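Side-chain contacts in EmGH1 (Erythrobacter marinus, PDB 5Z87), which probably hydrolyses beta-glucosidic bonds as a family 3 glycoside hydrolase, and may also act on xylosides and arabinofuranosides: residues Gly604-Gly607 with Gly608-Ile611; Val731-Glu734 with Pro735-Gln739. One frame throughout, in Å; residues are numbered along the deposited sequence.

Contact 1. Residues Gly604-Gly607 with Gly608-Ile611; sequences GEQG and GHAI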
ATOM      1  N   GLY A 604     -11.608  19.688  21.066  1.00 24.85           N
ATOM      2  CA  GLY A 604     -12.807  19.591  21.875  1.00 30.21           C
ATOM      3  C   GLY A 604     -13.415  20.953  22.160  1.00 32.15           C
ATOM      4  O   GLY A 604     -12.973  21.984  21.658  1.00 25.81           O
ATOM      5  N   GLU A 605     -14.461  20.956  22.997  1.00 26.35           N
ATOM      6  CA  GLU A 605     -15.278  22.158  23.110  1.00 24.71           C
ATOM      7  C   GLU A 605     -14.651  23.212  24.016  1.00 23.35           C
ATOM      8  O   GLU A 605     -14.988  24.393  23.897  1.00 23.79           O
ATOM      9  CB  GLU A 605     -16.687  21.794  23.584  1.00 24.79           C
ATOM     10  CG  GLU A 605     -16.746  21.166  24.955  1.00 22.67           C
ATOM     11  CD  GLU A 605     -18.135  21.262  25.561  1.00 35.44           C
ATOM     12  OE1 GLU A 605     -19.061  20.574  25.066  1.00 32.32           O
ATOM     13  OE2 GLU A 605     -18.303  22.047  26.520  1.00 37.68           O
ATOM     14  N   GLN A 606     -13.737  22.820  24.894  1.00 23.48           N
ATOM     15  CA  GLN A 606     -12.955  23.756  25.686  1.00 29.00           C
ATOM     16  C   GLN A 606     -11.581  24.030  25.069  1.00 30.89           C
ATOM     17  O   GLN A 606     -10.704  24.576  25.745  1.00 34.91           O
ATOM     18  CB  GLN A 606     -12.805  23.230  27.116  1.00 23.17           C
ATOM     19  CG  GLN A 606     -14.131  23.141  27.876  1.00 30.48           C
ATOM     20  CD  GLN A 606     -14.918  24.458  27.870  1.00 34.15           C
ATOM     21  OE1 GLN A 606     -14.401  25.499  28.269  1.00 31.18           O
ATOM     22  NE2 GLN A 606     -16.173  24.408  27.410  1.00 27.26           N
ATOM     23  N   GLY A 607     -11.385  23.685  23.795  1.00 24.95           N
ATOM     24  CA  GLY A 607     -10.042  23.707  23.229  1.00 27.53           C
ATOM     25  C   GLY A 607      -9.433  25.097  23.165  1.00 26.39           C
ATOM     26  O   GLY A 607      -8.234  25.269  23.403  1.00 27.01           O
ATOM     27  N   GLY A 608     -10.246  26.103  22.843  1.00 30.04           N
ATOM     28  CA  GLY A 608      -9.736  27.461  22.744  1.00 30.87           C
ATOM     29  C   GLY A 608      -9.058  27.931  24.015  1.00 27.84           C
ATOM     30  O   GLY A 608      -8.042  28.630  23.963  1.00 27.26           O
ATOM     31  N   HIS A 609      -9.599  27.543  25.174  1.00 25.70           N
ATOM     32  CA  HIS A 609      -8.970  27.916  26.441  1.00 26.79           C
ATOM     33  C   HIS A 609      -7.667  27.158  26.654  1.00 29.28           C
ATOM     34  O   HIS A 609      -6.681  27.727  27.144  1.00 29.85           O
ATOM     35  CB  HIS A 609      -9.926  27.660  27.616  1.00 27.34           C
ATOM     36  CG  HIS A 609     -11.177  28.489  27.580  1.00 37.11           C
ATOM     37  ND1 HIS A 609     -11.157  29.865  27.490  1.00 36.79           N
ATOM     38  CD2 HIS A 609     -12.484  28.137  27.645  1.00 34.40           C
ATOM     39  CE1 HIS A 609     -12.397  30.322  27.482  1.00 35.51           C
ATOM     40  NE2 HIS A 609     -13.221  29.293  27.576  1.00 32.72           N
ATOM     41  N   ALA A 610      -7.645  25.866  26.318  1.00 28.62           N
ATOM     42  CA  ALA A 610      -6.431  25.090  26.540  1.00 30.28           C
ATOM     43  C   ALA A 610      -5.298  25.574  25.636  1.00 21.95           C
ATOM     44  O   ALA A 610      -4.150  25.671  26.076  1.00 26.09           O
ATOM     45  CB  ALA A 610      -6.713  23.602  26.335  1.00 28.32           C
ATOM     46  N   ILE A 611      -5.610  25.915  24.385  1.00 20.69           N
ATOM     47  CA  ILE A 611      -4.604  26.485  23.487  1.00 27.61           C
ATOM     48  C   ILE A 611      -4.021  27.771  24.069  1.00 34.41           C
ATOM     49  O   ILE A 611      -2.798  27.967  24.098  1.00 27.73           O
ATOM     50  CB  ILE A 611      -5.215  26.736  22.101  1.00 24.46           C
ATOM     51  CG1 ILE A 611      -5.582  25.408  21.440  1.00 30.65           C
ATOM     52  CG2 ILE A 611      -4.263  27.563  21.242  1.00 22.20           C
ATOM     53  CD1 ILE A 611      -6.248  25.560  20.093  1.00 25.56           C
TER
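Gly608 meets Gln606 through backbone alone: its N lies 3.3 Å from Gln606 O, at too poor an angle for a hydrogen bond. Gln606 is the N-cap of helix 607-615, which follows strand 596-601 in the C-terminal domain of the family 3 fold; a type I turn, closed by Gly607 N to Gly604 O at 3.2 Å, leads the chain into it.

His609 provides the side-chain contact. Its ring and the amide of Gln606 run side by side in the same direction, their planes 26° apart, and Gln606 OE1 sits at the ring edge, 3.3 Å from His609 CD2. The bend of the Gln606 chain at chi2 (-53°) helps to bring the amide alongside. Arg410 of helix 403-416 touches both side chains. The backbone N of His609 also reaches Gln606 O, at 3.2 Å, in a weak bond.

Ala610 shares that acceptor: its N gives Gln606 O a second weak bond of 3.4 Å. Ile611 is gripped more firmly, its N reaching Gly607 O at 2.9 Å with an N-H...O angle of 172°, while its CG1 packs 3.3 Å from the same oxygen.

The chemistry is thus divided within Gln606. Its carbonyl serves the first helical turn through two weak bonds, whereas its side chain does no capping: OE1 faces the polarised C-H edge of the imidazole, and NE2 makes a weak bond to the carboxylate of Glu605, itself paired with Arg401. Both ends of the amide having suitable neighbours, its rotation is probably restrained.

Contact 2. Residues Val731-Glu734 with Pro735-Gln739; sequences VLLE and PGEVQ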
ATOM      1  N   VAL A 731       4.932  11.173  33.137  1.00 26.17           N
ATOM      2  CA  VAL A 731       5.412  11.595  34.449  1.00 20.44           C
ATOM      3  C   VAL A 731       5.340  13.112  34.540  1.00 30.99           C
ATOM      4  O   VAL A 731       5.431  13.826  33.534  1.00 28.43           O
ATOM      5  CB  VAL A 731       6.847  11.120  34.760  1.00 27.82           C
ATOM      6  CG1 VAL A 731       6.909   9.613  34.770  1.00 25.88           C
ATOM      7  CG2 VAL A 731       7.835  11.705  33.757  1.00 27.72           C
ATOM      8  N   LEU A 732       5.149  13.596  35.762  1.00 27.60           N
ATOM      9  CA  LEU A 732       5.176  15.015  36.083  1.00 28.10           C
ATOM     10  C   LEU A 732       6.357  15.250  37.010  1.00 21.31           C
ATOM     11  O   LEU A 732       6.510  14.538  38.007  1.00 23.89           O
ATOM     12  CB  LEU A 732       3.862  15.458  36.744  1.00 24.52           C
ATOM     13  CG  LEU A 732       3.840  16.856  37.384  1.00 28.68           C
ATOM     14  CD1 LEU A 732       4.013  17.964  36.340  1.00 20.58           C
ATOM     15  CD2 LEU A 732       2.553  17.068  38.193  1.00 23.12           C
ATOM     16  N   LEU A 733       7.207  16.218  36.664  1.00 24.69           N
ATOM     17  CA  LEU A 733       8.461  16.443  37.374  1.00 25.98           C
ATOM     18  C   LEU A 733       8.647  17.922  37.665  1.00 31.36           C
ATOM     19  O   LEU A 733       8.424  18.768  36.790  1.00 25.00           O
ATOM     20  CB  LEU A 733       9.674  15.934  36.562  1.00 24.02           C
ATOM     21  CG  LEU A 733       9.803  14.430  36.305  1.00 28.99           C
ATOM     22  CD1 LEU A 733      11.023  14.106  35.397  1.00 23.41           C
ATOM     23  CD2 LEU A 733       9.898  13.699  37.618  1.00 24.62           C
ATOM     24  N   GLU A 734       9.072  18.220  38.898  1.00 32.10           N
ATOM     25  CA  GLU A 734       9.528  19.551  39.275  1.00 32.74           C
ATOM     26  C   GLU A 734      10.939  19.786  38.744  1.00 27.92           C
ATOM     27  O   GLU A 734      11.672  18.836  38.469  1.00 27.28           O
ATOM     28  CB  GLU A 734       9.515  19.703  40.797  1.00 31.55           C
ATOM     29  CG  GLU A 734       8.134  19.657  41.449  1.00 29.81           C
ATOM     30  CD  GLU A 734       7.198  20.714  40.897  1.00 42.56           C
ATOM     31  OE1 GLU A 734       7.675  21.838  40.620  1.00 48.08           O
ATOM     32  OE2 GLU A 734       5.990  20.424  40.731  1.00 42.27           O
ATOM     33  N   PRO A 735      11.347  21.043  38.591  1.00 28.47           N
ATOM     34  CA  PRO A 735      12.719  21.310  38.149  1.00 28.52           C
ATOM     35  C   PRO A 735      13.715  20.582  39.036  1.00 28.32           C
ATOM     36  O   PRO A 735      13.654  20.662  40.262  1.00 28.67           O
ATOM     37  CB  PRO A 735      12.838  22.833  38.275  1.00 29.66           C
ATOM     38  CG  PRO A 735      11.453  23.319  38.047  1.00 33.08           C
ATOM     39  CD  PRO A 735      10.549  22.279  38.691  1.00 27.82           C
ATOM     40  N   GLY A 736      14.603  19.819  38.402  1.00 24.77           N
ATOM     41  CA  GLY A 736      15.592  19.031  39.108  1.00 16.59           C
ATOM     42  C   GLY A 736      15.110  17.692  39.624  1.00 23.28           C
ATOM     43  O   GLY A 736      15.940  16.865  40.026  1.00 25.57           O
ATOM     44  N   GLU A 737      13.804  17.442  39.626  1.00 23.40           N
ATOM     45  CA  GLU A 737      13.286  16.186  40.149  1.00 25.45           C
ATOM     46  C   GLU A 737      13.659  15.011  39.244  1.00 28.70           C
ATOM     47  O   GLU A 737      13.686  15.130  38.015  1.00 29.02           O
ATOM     48  CB  GLU A 737      11.768  16.269  40.300  1.00 28.46           C
ATOM     49  CG  GLU A 737      11.163  15.095  41.056  1.00 31.97           C
ATOM     50  CD  GLU A 737       9.641  15.162  41.152  1.00 33.89           C
ATOM     51  OE1 GLU A 737       9.052  16.196  40.757  1.00 29.15           O
ATOM     52  OE2 GLU A 737       9.041  14.176  41.636  1.00 33.53           O
ATOM     53  N   VAL A 738      13.948  13.870  39.866  1.00 28.41           N
ATOM     54  CA  VAL A 738      14.217  12.617  39.176  1.00 28.14           C
ATOM     55  C   VAL A 738      13.131  11.615  39.547  1.00 33.78           C
ATOM     56  O   VAL A 738      12.772  11.488  40.722  1.00 35.74           O
ATOM     57  CB  VAL A 738      15.601  12.047  39.551  1.00 27.02           C
ATOM     58  CG1 VAL A 738      15.803  10.686  38.900  1.00 29.25           C
ATOM     59  CG2 VAL A 738      16.714  13.001  39.168  1.00 24.24           C
ATOM     60  N   GLN A 739      12.624  10.885  38.557  1.00 27.92           N
ATOM     61  CA  GLN A 739      11.810   9.713  38.839  1.00 31.17           C
ATOM     62  C   GLN A 739      12.365   8.494  38.114  1.00 34.84           C
ATOM     63  O   GLN A 739      12.872   8.591  36.990  1.00 31.95           O
ATOM     64  CB  GLN A 739      10.350   9.930  38.455  1.00 37.80           C
ATOM     65  CG  GLN A 739       9.573  10.740  39.483  1.00 45.55           C
ATOM     66  CD  GLN A 739       8.130  10.956  39.076  1.00 42.33           C
ATOM     67  OE1 GLN A 739       7.542  10.125  38.381  1.00 44.81           O
ATOM     68  NE2 GLN A 739       7.553  12.081  39.499  1.00 41.89           N
TER
HETATM   69  O   HOH W   1       4.784  11.335  37.756  1.00 31.39           O
HETATM   70  O   HOH W   2       6.332  16.091  40.647  1.00 32.83           O
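Leu733 CD2 is the packed centre of this turn, lying 3.4 Å from Gln739 NE2 and 3.5 Å from Gln739 CG, with Glu737 CD 3.8 Å from the same methyl. Against this buried leucine the carboxylate of Glu737 reaches back to the start of the turn: with CG anti to the backbone N (chi1 -170°) and an extended chain, OE1 accepts Glu734 N at 2.7 Å. The bond is almost straight, 178° at the hydrogen, and meets OE1 on the anti side, tilted 19° from the carboxylate plane. OE2 takes a weak bond of 3.3 Å from Gln739 NE2. Cut back to an alanine, Glu737 would lose the carboxylate, which would probably leave Glu734 N without its acceptor and the Gln739 amide freer to turn.

Glu734-Glu737 form a type II turn, closed by Glu737 N to Glu734 O at 2.8 Å; Gly736 adopts the positive phi of its third position. Although consecutive, strands 724-733 and 738-745 belong to different sheets of the fibronectin III-like domain, their backbones bonding to Gly703 and Val695 respectively.

Toward solvent the contact is looser and partly water-mediated: water 2 links Leu732 O to that same OE1, water 1 links Leu732 N to Gln739 OE1, and the exposed Glu734 side chain, bent at chi2, brings its OE1 3.5 Å from Pro735 CD, at the ring's edge.

Contact 1 comes first along the chain and closes before contact 2 opens; their centres are about 27 Å apart and their nearest atoms about 15 Å, so they do not touch. They share no helix, strand or sheet. The 604-611 segment follows strand 596-601 of the six-stranded mixed sheet and begins helix 607-615. The 731-739 segment carries the chain from one sheet to another, strand 724-733 lying at the edge of the first and strand 738-745 at the edge of the second. Contact 1 thus starts a helix in the C-terminal domain and contact 2 turns the chain in the fibronectin III-like domain; both are local features, away from the annotated ligand and magnesium sites.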